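Local coordinates for protein succinylglutamate desuccinylase/aspartoacylase (Ruegeria sp. TM1040, PDB 3NA6) that is probably a zinc-dependent hydrolase of the succinylglutamate desuccinylase/aspartoacylase family, whose members cleave the amide bond of N-acylated amino acids, at residues A141-G147 with L206-G212; P155-I161 with A180-L186; Y63-V67 with M216-N222; V88-P94 with I126-F130. All coordinates share one frame; numbering follows the deposited sequence. Where two conformers were deposited one is given.

Contact 1: residues A141-G147 with L206-G212; sequences AVDFHSG and LVTTELG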
# COMPACT_ATOMS: atom_id res chain seq x y z
N ALA A 141 22.84 17.67 27.77
CA ALA A 141 21.76 16.96 27.07
C ALA A 141 21.64 15.53 27.58
O ALA A 141 22.64 14.88 27.87
CB ALA A 141 22.00 16.93 25.56
N VAL A 142 20.40 15.05 27.65
CA VAL A 142 20.08 13.65 27.95
C VAL A 142 19.20 13.14 26.84
O VAL A 142 18.13 13.69 26.60
CB VAL A 142 19.37 13.45 29.31
CG1 VAL A 142 19.19 11.96 29.59
CG2 VAL A 142 20.16 14.11 30.41
N ASP A 143 19.71 12.13 26.11
CA ASP A 143 19.04 11.54 24.96
C ASP A 143 18.85 10.03 25.17
O ASP A 143 19.80 9.26 25.11
CB ASP A 143 19.84 11.80 23.66
CG ASP A 143 19.07 11.39 22.39
OD1 ASP A 143 17.88 11.72 22.21
OD2 ASP A 143 19.69 10.72 21.55
N PHE A 144 17.60 9.62 25.36
CA PHE A 144 17.24 8.25 25.71
C PHE A 144 17.12 7.41 24.46
O PHE A 144 16.50 7.84 23.48
CB PHE A 144 15.87 8.20 26.41
CG PHE A 144 15.88 8.67 27.83
CD1 PHE A 144 16.13 7.80 28.86
CD2 PHE A 144 15.63 10.01 28.14
CE1 PHE A 144 16.10 8.22 30.17
CE2 PHE A 144 15.63 10.44 29.44
CZ PHE A 144 15.86 9.54 30.47
N HIS A 145 17.72 6.23 24.49
CA HIS A 145 17.48 5.20 23.51
C HIS A 145 17.17 3.86 24.15
O HIS A 145 17.48 3.62 25.31
CB HIS A 145 18.68 5.01 22.59
CG HIS A 145 18.92 6.15 21.66
ND1 HIS A 145 18.61 6.09 20.32
CD2 HIS A 145 19.43 7.38 21.88
CE1 HIS A 145 18.91 7.24 19.75
NE2 HIS A 145 19.41 8.05 20.68
N SER A 146 16.53 3.02 23.35
CA SER A 146 16.29 1.60 23.64
C SER A 146 16.45 0.85 22.30
O SER A 146 16.71 1.48 21.27
CB SER A 146 14.89 1.43 24.24
OG SER A 146 14.82 2.27 25.39
N GLY A 147 16.37 -0.47 22.32
CA GLY A 147 16.62 -1.25 21.13
C GLY A 147 15.69 -1.02 19.95
O GLY A 147 16.10 -1.14 18.80
N LEU A 206 26.93 14.90 27.42
CA LEU A 206 25.84 14.15 26.87
C LEU A 206 25.67 12.88 27.72
O LEU A 206 26.66 12.22 28.03
CB LEU A 206 26.11 13.74 25.41
CG LEU A 206 25.07 12.69 24.95
CD1 LEU A 206 23.89 13.36 24.22
CD2 LEU A 206 25.72 11.58 24.17
N VAL A 207 24.42 12.58 28.08
CA VAL A 207 24.06 11.33 28.78
C VAL A 207 23.19 10.55 27.82
O VAL A 207 22.24 11.10 27.23
CB VAL A 207 23.29 11.67 30.10
CG1 VAL A 207 22.53 10.48 30.65
CG2 VAL A 207 24.26 12.25 31.10
N THR A 208 23.55 9.31 27.56
CA THR A 208 22.78 8.48 26.65
C THR A 208 22.59 7.10 27.24
O THR A 208 23.28 6.69 28.17
CB THR A 208 23.36 8.46 25.20
OG1 THR A 208 22.42 7.84 24.31
CG2 THR A 208 24.71 7.74 25.13
N THR A 209 21.60 6.38 26.71
CA THR A 209 21.24 5.07 27.21
C THR A 209 20.91 4.03 26.12
O THR A 209 20.70 4.35 24.92
CB THR A 209 19.96 5.18 28.01
OG1 THR A 209 18.89 5.46 27.11
CG2 THR A 209 20.01 6.28 29.05
N GLU A 210 20.81 2.78 26.56
CA GLU A 210 20.02 1.75 25.87
C GLU A 210 19.28 1.01 26.97
O GLU A 210 19.90 0.25 27.69
CB GLU A 210 20.92 0.76 25.11
CG GLU A 210 21.61 1.33 23.87
CD GLU A 210 20.67 1.53 22.69
OE1 GLU A 210 19.46 1.25 22.82
OE2 GLU A 210 21.14 1.96 21.62
N LEU A 211 17.97 1.24 27.14
CA LEU A 211 17.28 0.75 28.35
C LEU A 211 16.38 -0.46 28.17
O LEU A 211 15.65 -0.82 29.09
CB LEU A 211 16.48 1.87 29.00
CG LEU A 211 17.29 3.07 29.50
CD1 LEU A 211 16.32 4.11 30.07
CD2 LEU A 211 18.36 2.64 30.48
N GLY A 212 16.47 -1.13 27.04
CA GLY A 212 15.73 -2.37 26.82
C GLY A 212 15.47 -2.45 25.34
O GLY A 212 16.39 -2.31 24.53
O HOH W 1 21.85 9.55 22.05

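Contact 2: residues P155-I161 with A180-L186; sequences PFAAAHI and APYSVQL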
# COMPACT_ATOMS: atom_id res chain seq x y z
N PRO A 155 19.99 -3.15 30.25
CA PRO A 155 19.77 -1.70 30.39
C PRO A 155 21.01 -0.97 30.83
O PRO A 155 21.43 -1.12 31.98
CB PRO A 155 18.66 -1.61 31.41
CG PRO A 155 18.82 -2.90 32.27
CD PRO A 155 19.30 -3.93 31.30
N PHE A 156 21.63 -0.21 29.91
CA PHE A 156 22.85 0.55 30.27
C PHE A 156 22.76 2.06 30.05
O PHE A 156 21.98 2.56 29.22
CB PHE A 156 24.14 -0.04 29.64
CG PHE A 156 24.20 0.02 28.15
CD1 PHE A 156 24.60 1.17 27.50
CD2 PHE A 156 23.87 -1.08 27.39
CE1 PHE A 156 24.67 1.21 26.10
CE2 PHE A 156 23.95 -1.04 26.00
CZ PHE A 156 24.35 0.11 25.37
N ALA A 157 23.54 2.79 30.82
CA ALA A 157 23.87 4.19 30.49
C ALA A 157 25.27 4.16 29.87
O ALA A 157 26.14 3.37 30.31
CB ALA A 157 23.86 5.02 31.74
N ALA A 158 25.50 5.03 28.87
CA ALA A 158 26.75 5.06 28.12
C ALA A 158 27.37 6.45 28.10
O ALA A 158 26.66 7.45 27.99
CB ALA A 158 26.54 4.58 26.69
N ALA A 159 28.70 6.47 28.22
CA ALA A 159 29.55 7.66 28.08
C ALA A 159 30.58 7.37 26.98
O ALA A 159 31.04 6.21 26.84
CB ALA A 159 30.30 7.93 29.41
N HIS A 160 31.01 8.41 26.27
CA HIS A 160 31.87 8.23 25.12
C HIS A 160 33.33 8.54 25.38
O HIS A 160 33.67 9.38 26.22
CB HIS A 160 31.35 9.02 23.93
CG HIS A 160 30.03 8.53 23.42
ND1 HIS A 160 28.93 9.35 23.26
CD2 HIS A 160 29.62 7.28 23.09
CE1 HIS A 160 27.90 8.63 22.84
NE2 HIS A 160 28.30 7.37 22.72
N ILE A 161 34.18 7.82 24.67
CA ILE A 161 35.59 8.11 24.58
C ILE A 161 35.69 9.24 23.58
O ILE A 161 35.23 9.12 22.43
CB ILE A 161 36.38 6.91 24.09
CG1 ILE A 161 36.30 5.76 25.11
CG2 ILE A 161 37.85 7.31 23.81
CD1 ILE A 161 36.93 6.09 26.51
N ALA A 180 22.52 3.19 35.92
CA ALA A 180 21.72 2.12 35.33
C ALA A 180 22.29 0.80 35.83
O ALA A 180 23.39 0.77 36.41
CB ALA A 180 21.73 2.19 33.79
N PRO A 181 21.55 -0.29 35.66
CA PRO A 181 22.09 -1.56 36.16
C PRO A 181 23.36 -1.99 35.44
O PRO A 181 24.14 -2.76 35.98
CB PRO A 181 20.94 -2.56 35.91
CG PRO A 181 19.71 -1.70 35.92
CD PRO A 181 20.15 -0.42 35.25
N TYR A 182 23.57 -1.50 34.22
CA TYR A 182 24.86 -1.67 33.53
C TYR A 182 25.42 -0.30 33.14
O TYR A 182 24.67 0.65 32.91
CB TYR A 182 24.76 -2.56 32.28
CG TYR A 182 24.44 -3.99 32.57
CD1 TYR A 182 23.14 -4.38 32.85
CD2 TYR A 182 25.43 -4.96 32.55
CE1 TYR A 182 22.83 -5.67 33.11
CE2 TYR A 182 25.13 -6.27 32.81
CZ TYR A 182 23.82 -6.62 33.09
OH TYR A 182 23.49 -7.92 33.35
N SER A 183 26.74 -0.23 33.12
CA SER A 183 27.49 0.99 32.81
C SER A 183 28.50 0.68 31.73
O SER A 183 29.15 -0.37 31.78
CB SER A 183 28.23 1.47 34.06
OG SER A 183 27.34 2.01 35.00
N VAL A 184 28.60 1.59 30.76
CA VAL A 184 29.53 1.47 29.64
C VAL A 184 30.23 2.79 29.33
O VAL A 184 29.63 3.85 29.44
CB VAL A 184 28.82 1.12 28.32
CG1 VAL A 184 29.82 0.46 27.38
CG2 VAL A 184 27.59 0.26 28.55
N GLN A 185 31.50 2.71 28.95
CA GLN A 185 32.19 3.81 28.30
C GLN A 185 32.82 3.23 27.03
O GLN A 185 33.61 2.28 27.11
CB GLN A 185 33.30 4.35 29.18
CG GLN A 185 33.96 5.60 28.64
CD GLN A 185 35.04 6.12 29.54
OE1 GLN A 185 35.87 5.36 30.02
NE2 GLN A 185 35.06 7.44 29.76
N LEU A 186 32.50 3.82 25.88
CA LEU A 186 32.88 3.27 24.58
C LEU A 186 33.21 4.36 23.55
O LEU A 186 32.63 5.44 23.58
CB LEU A 186 31.71 2.44 24.05
CG LEU A 186 30.44 3.27 23.78
CD1 LEU A 186 30.35 3.53 22.31
CD2 LEU A 186 29.18 2.59 24.23
O HOH W 2 33.19 9.27 28.88

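Contact 3: residues Y63-V67 with M216-N222; sequences YEGPV and MSTARSN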
# COMPACT_ATOMS: atom_id res chain seq x y z
N TYR A 63 10.60 3.47 24.02
CA TYR A 63 9.55 4.04 24.88
C TYR A 63 9.93 4.43 26.29
O TYR A 63 9.19 5.17 26.91
CB TYR A 63 8.37 3.08 24.94
CG TYR A 63 7.74 2.93 23.57
CD1 TYR A 63 6.90 3.90 23.08
CD2 TYR A 63 8.01 1.84 22.76
CE1 TYR A 63 6.34 3.81 21.80
CE2 TYR A 63 7.44 1.73 21.49
CZ TYR A 63 6.63 2.72 21.02
OH TYR A 63 6.09 2.61 19.77
N GLU A 64 11.04 3.94 26.83
CA GLU A 64 11.35 4.24 28.23
C GLU A 64 11.54 5.75 28.47
O GLU A 64 11.02 6.32 29.45
CB GLU A 64 12.61 3.52 28.73
CG GLU A 64 12.47 2.01 29.09
CD GLU A 64 12.45 1.09 27.87
OE1 GLU A 64 12.62 1.62 26.73
OE2 GLU A 64 12.29 -0.14 28.06
N GLY A 65 12.31 6.40 27.60
CA GLY A 65 12.57 7.83 27.75
C GLY A 65 11.29 8.63 27.67
O GLY A 65 11.00 9.45 28.53
N PRO A 66 10.47 8.35 26.66
CA PRO A 66 9.20 9.05 26.57
C PRO A 66 8.30 8.95 27.82
O PRO A 66 7.67 9.94 28.20
CB PRO A 66 8.57 8.41 25.35
CG PRO A 66 9.73 8.18 24.45
CD PRO A 66 10.80 7.68 25.39
N VAL A 67 8.23 7.78 28.44
CA VAL A 67 7.47 7.63 29.68
C VAL A 67 8.07 8.53 30.77
O VAL A 67 7.34 9.28 31.45
CB VAL A 67 7.41 6.16 30.13
CG1 VAL A 67 6.82 6.04 31.55
CG2 VAL A 67 6.60 5.34 29.13
N MSE A 216 8.67 -1.89 23.39
CA MSE A 216 7.85 -1.95 24.60
C MSE A 216 8.70 -1.48 25.74
O MSE A 216 9.91 -1.33 25.61
CB MSE A 216 7.41 -3.39 24.88
CG MSE A 216 8.54 -4.35 25.11
SE MSE A 216 9.05 -4.57 26.98
CE MSE A 216 7.55 -5.62 27.60
N SER A 217 8.06 -1.27 26.88
CA SER A 217 8.77 -1.09 28.11
C SER A 217 8.03 -1.71 29.29
O SER A 217 6.84 -1.90 29.25
CB SER A 217 9.03 0.41 28.35
OG SER A 217 7.82 1.09 28.64
N THR A 218 8.79 -1.98 30.35
CA THR A 218 8.31 -2.63 31.57
C THR A 218 8.34 -1.61 32.71
O THR A 218 8.97 -0.55 32.57
CB THR A 218 9.21 -3.84 31.94
OG1 THR A 218 10.53 -3.38 32.23
CG2 THR A 218 9.27 -4.89 30.80
N ALA A 219 7.69 -1.92 33.82
CA ALA A 219 7.79 -1.09 35.02
C ALA A 219 9.25 -0.97 35.45
O ALA A 219 9.70 0.11 35.85
CB ALA A 219 6.93 -1.62 36.18
N ARG A 220 10.00 -2.07 35.38
CA ARG A 220 11.43 -2.04 35.76
C ARG A 220 12.22 -1.11 34.84
O ARG A 220 13.03 -0.31 35.32
CB ARG A 220 12.09 -3.43 35.75
CG ARG A 220 13.60 -3.44 36.17
CD ARG A 220 14.31 -4.75 35.72
NE ARG A 220 15.77 -4.74 35.88
CZ ARG A 220 16.64 -4.85 34.88
NH1 ARG A 220 16.22 -5.02 33.65
NH2 ARG A 220 17.95 -4.84 35.12
N SER A 221 11.99 -1.21 33.53
CA SER A 221 12.78 -0.40 32.59
C SER A 221 12.37 1.08 32.65
O SER A 221 13.23 1.98 32.61
CB SER A 221 12.76 -0.96 31.15
OG SER A 221 11.49 -0.83 30.53
N ASN A 222 11.05 1.32 32.78
CA ASN A 222 10.54 2.64 33.00
C ASN A 222 11.13 3.22 34.29
O ASN A 222 11.50 4.41 34.33
CB ASN A 222 9.00 2.67 33.11
CG ASN A 222 8.29 2.32 31.84
OD1 ASN A 222 8.80 2.49 30.74
ND2 ASN A 222 7.04 1.84 31.98
O HOH W 3 11.37 0.59 24.53
O HOH W 4 12.24 -2.40 26.87

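Contact 4: residues V88-P94 with I126-F130; sequences VPYFNYP and IADYF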
# COMPACT_ATOMS: atom_id res chain seq x y z
N VAL A 88 11.38 17.36 25.62
CA VAL A 88 10.79 16.95 24.33
C VAL A 88 10.69 15.41 24.37
O VAL A 88 11.62 14.71 24.00
CB VAL A 88 11.69 17.39 23.18
CG1 VAL A 88 11.12 17.01 21.80
CG2 VAL A 88 11.94 18.91 23.26
N PRO A 89 9.57 14.88 24.89
CA PRO A 89 9.47 13.42 25.05
C PRO A 89 9.46 12.65 23.74
O PRO A 89 9.86 11.49 23.72
CB PRO A 89 8.15 13.22 25.79
CG PRO A 89 7.58 14.59 26.06
CD PRO A 89 8.36 15.60 25.32
N TYR A 90 8.97 13.29 22.69
CA TYR A 90 8.85 12.68 21.38
C TYR A 90 9.66 13.50 20.35
O TYR A 90 9.14 14.38 19.70
CB TYR A 90 7.38 12.57 20.98
CG TYR A 90 6.43 12.08 22.02
CD1 TYR A 90 6.64 10.89 22.68
CD2 TYR A 90 5.25 12.77 22.28
CE1 TYR A 90 5.69 10.39 23.63
CE2 TYR A 90 4.30 12.30 23.20
CZ TYR A 90 4.55 11.10 23.90
OH TYR A 90 3.61 10.63 24.81
N PHE A 91 10.95 13.20 20.26
CA PHE A 91 11.92 13.97 19.49
C PHE A 91 11.69 13.82 17.98
O PHE A 91 11.45 14.80 17.29
CB PHE A 91 13.28 13.46 19.94
CG PHE A 91 14.49 14.25 19.45
CD1 PHE A 91 14.41 15.47 18.84
CD2 PHE A 91 15.74 13.70 19.69
CE1 PHE A 91 15.55 16.12 18.44
CE2 PHE A 91 16.89 14.36 19.31
CZ PHE A 91 16.80 15.55 18.69
N ASN A 92 11.74 12.62 17.44
CA ASN A 92 11.27 12.43 16.06
C ASN A 92 9.79 12.15 16.15
O ASN A 92 9.33 11.00 16.02
CB ASN A 92 11.98 11.32 15.32
CG ASN A 92 11.66 11.33 13.84
OD1 ASN A 92 10.70 12.00 13.42
ND2 ASN A 92 12.48 10.65 13.04
N TYR A 93 9.04 13.22 16.34
CA TYR A 93 7.63 13.12 16.62
C TYR A 93 6.87 12.32 15.56
O TYR A 93 6.11 11.41 15.90
CB TYR A 93 7.02 14.49 16.89
CG TYR A 93 5.54 14.43 17.22
CD1 TYR A 93 5.08 13.71 18.31
CD2 TYR A 93 4.61 15.08 16.43
CE1 TYR A 93 3.74 13.65 18.60
CE2 TYR A 93 3.26 15.01 16.71
CZ TYR A 93 2.84 14.30 17.80
OH TYR A 93 1.51 14.26 18.06
N PRO A 94 7.11 12.60 14.28
CA PRO A 94 6.42 11.78 13.27
C PRO A 94 6.73 10.29 13.36
O PRO A 94 5.79 9.48 13.23
CB PRO A 94 6.89 12.40 11.95
CG PRO A 94 7.17 13.84 12.33
CD PRO A 94 7.85 13.71 13.66
N ILE A 126 13.99 19.38 11.83
CA ILE A 126 14.06 19.08 13.26
C ILE A 126 15.52 19.15 13.74
O ILE A 126 15.83 19.85 14.72
CB ILE A 126 13.41 17.71 13.62
CG1 ILE A 126 11.92 17.73 13.30
CG2 ILE A 126 13.58 17.38 15.08
CD1 ILE A 126 11.19 16.34 13.46
N ALA A 127 16.40 18.41 13.08
CA ALA A 127 17.81 18.40 13.44
C ALA A 127 18.41 19.80 13.42
O ALA A 127 19.11 20.21 14.36
CB ALA A 127 18.60 17.49 12.49
N ASP A 128 18.12 20.55 12.38
CA ASP A 128 18.65 21.90 12.26
C ASP A 128 18.20 22.83 13.41
O ASP A 128 18.95 23.68 13.87
CB ASP A 128 18.27 22.52 10.92
CG ASP A 128 18.76 23.94 10.79
OD1 ASP A 128 19.96 24.13 10.47
OD2 ASP A 128 17.95 24.84 11.06
N TYR A 129 16.96 22.67 13.84
CA TYR A 129 16.43 23.49 14.92
C TYR A 129 17.13 23.13 16.23
O TYR A 129 17.43 24.01 17.04
CB TYR A 129 14.90 23.31 15.05
CG TYR A 129 14.29 24.23 16.07
CD1 TYR A 129 14.12 25.59 15.81
CD2 TYR A 129 13.87 23.75 17.28
CE1 TYR A 129 13.56 26.41 16.75
CE2 TYR A 129 13.30 24.57 18.21
CZ TYR A 129 13.17 25.88 17.95
OH TYR A 129 12.61 26.68 18.91
N PHE A 130 17.36 21.84 16.46
CA PHE A 130 18.10 21.42 17.64
C PHE A 130 19.54 21.87 17.56
O PHE A 130 20.06 22.39 18.54
CB PHE A 130 17.95 19.90 17.88
CG PHE A 130 16.65 19.54 18.61
CD1 PHE A 130 15.42 19.76 17.98
CD2 PHE A 130 16.66 19.09 19.91
CE1 PHE A 130 14.26 19.51 18.61
CE2 PHE A 130 15.48 18.83 20.57
CZ PHE A 130 14.28 19.02 19.92

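Contact 1: residues A141-G147 with L206-G212
T209, near the end of strand 206-210, meets H145, just past strand 141-143, near the centre of the chain. The T209 hydroxyl bonds to H145 O at 2.9 Å, in the carbonyl plane and on a lone pair; L211 N gives the same oxygen a second bond of 3.0 Å, so two donors grip it. T209 OG1 sits between its own backbone N and carbonyl carbon (chi1 70°), which turns it toward the neighbouring segment 141-147 and sends the CG2 methyl toward the F144 ring. A valine in place of T209 would probably leave H145 O with L211 N as its single donor from 206-212.

Behind this point the pairing is regular: V207 N binds A141 O and D143 N binds V207 O. V142 and V207 lie side by side, CG1 to CG1 at 3.8 Å, branched residues suited to an extended backbone. On the face of D143 and T208, D143 OD2 accepts from H145 NE2 at 2.8 Å, met from above the carboxylate plane, and a water joins D143 OD2 to T208 OG1. T55 and N58 also hold this aspartate, which should keep the imidazole from turning. H145, H59 and E62 face one vacant point, consistent with the zinc site of relatives; no metal is modelled there. G147 N closes the contact on G212 O, and G212 takes backbone angles that suit a residue without CB.

Strand 51-55 flanks 141-143 and strand 156-160 flanks 206-210, while helix 165-178 packs on V207 and T209 and helix 195-200 on A141 and L206.

Contact 2: residues P155-I161 with A180-L186
A beta-alpha-beta unit, strand 156-160, helix 165-178 and strand 182-186, brings P155-I161 and A180-L186 together as parallel neighbours in the large mixed sheet. Six backbone bonds zip them from Y182 N to P155 O through to I161 N and L186 O, the last at 3.0 Å.

The side chains sort by face. F156, A158, H160, Y182, V184 and L186 share one. F156 CG lies between its backbone N and carbonyl carbon (chi1 65°), a turn that lays the ring obliquely against V184, whose CG2 methyl rests against it in the conformer given. H160 and L186 run side by side, the leucine CD1 3.9 Å from H160 CD2 while L186 O lies at the ring edge; E200 takes the bond from H160 ND1, which accounts for a polar ring at a buried place. L186 CD2 reaches back to A158 CB at 4.1 Å.

The opposite face receives the helix of the crossover, and mostly small residues line it, A157, A159 and S183, with Q185 at the far end; M175 packs on A157 and S183. Here A180 CB tucks against A157 N at 3.5 Å. Further along, the extended chain of Q185 crosses I161 at about a right angle, I161 CD1 resting 3.6 Å from Q185 CD, and a water links Q185 NE2 to H160 O. At the start of the pairing the side chains of P155 and P181 also cross at about a right angle, CG to CG 3.9 Å, beside I224 of helix 219-235.

Contact 3: residues Y63-V67 with M216-N222
This is a buried polar contact between the starts of two helices, 64-75 and 219-235, with a capping box at the head of the second. In the box, T218 OG1 accepts from S221 N while S221 OG accepts from T218 N, both at 2.9 Å, so T218 OG1 serves a first-turn N-H that has no backbone acceptor, and S221 OG returns a bond to the N-cap N-H.

E64 ties the other helix to this box. Its chain bends at chi2 (78°), which swings the carboxylate back toward S221, and S221 OG donates to E64 OE2 at 2.7 Å on the anti lone pair. A hydroxyl can both donate and accept, which suits serine here. The other oxygen, E64 OE1, accepts from S146 OG and from a water 2.7 Å away that also bridges Y63 N and M216 O. With both oxygens engaged the carboxylate is likely to be held in one rotation. With an alanine here instead of the glutamate, the S221 and S146 hydroxyls would probably lose this acceptor, and the bridging water one of its anchors.

Beside the acid, S217 CB packs 3.3 Å from E64 OE2. V67 gives the apolar side of the contact and crosses N222 at about a right angle, its CG2 3.9 Å from N222 OD1. The second subunit reaches the same helix start: D273 of that subunit accepts from A219 N and R220 N, and its R311 donates to S217 O. N222 OD1 in turn is fixed by S217 OG, which donates to it at 2.7 Å, tilted 18° from the carbonyl plane.

Contact 4: residues V88-P94 with I126-F130
No backbone hydrogen bond joins V88-P94 to I126-F130; the nearest CA atoms, those of N92 and I126, stand 7.7 Å apart, and the contact between a turning loop and one side of a helix is made mainly by side chains.

F91 and F130 carry it, coming from opposite directions. F91 holds CG trans to its backbone N (chi1 -171°), which extends the ring across to the helix and brings F91 CE1 over the centre of the F130 face, 3.4 Å from F130 CE2. The planes meet at 43° with centroids 4.4 Å apart, an oblique pairing. V88 approaches F130 at its edge, V88 CG2 to F130 CZ 4.1 Å, so the flat ring of this phenylalanine offers F91 a face and V88 an edge to pack on.

One turn earlier in the helix, I126 adds its branches: CG2 lies 4.1 Å from F91 CE1, and CD1 reaches P94 CD at 4.3 Å. I126 and F130 stand four residues apart and so face the same way, toward the large mixed sheet. Strand 51-55 meets F91 and F130 through T55, and strand 36-46 meets I126 through I39.

N92 shapes the loop as the centre of an inverse gamma turn, where Y93 N makes a weak bond to F91 O. It is also the N-cap of helix 93-97, its OD1 accepting a weak bond from A95 N, a task for which a short amide side chain is apt.

Contacts 1 and 2 are neighbours in one sheet, centres 9 Å apart: E210 O lies 2.9 Å from F156 N, a probable hydrogen bond, and T208 O is as near to A158 N. Contact 3 joins contact 1 through S146 OG and E64 OE1, 2.7 Å apart, which brings E64 near, without touching, the possible vacant metal site of H59, E62 and H145. Contact 4 lies on the other side of the chain's centre from contact 2, about 24 Å between centres, yet F91 reaches D143 of contact 1, and P66 of contact 3 packs on P89 and Y90. Contacts 3 and 4 both touch the second subunit. In the conformer given, R220 of contact 3 lies against P155 and P181 of contact 2.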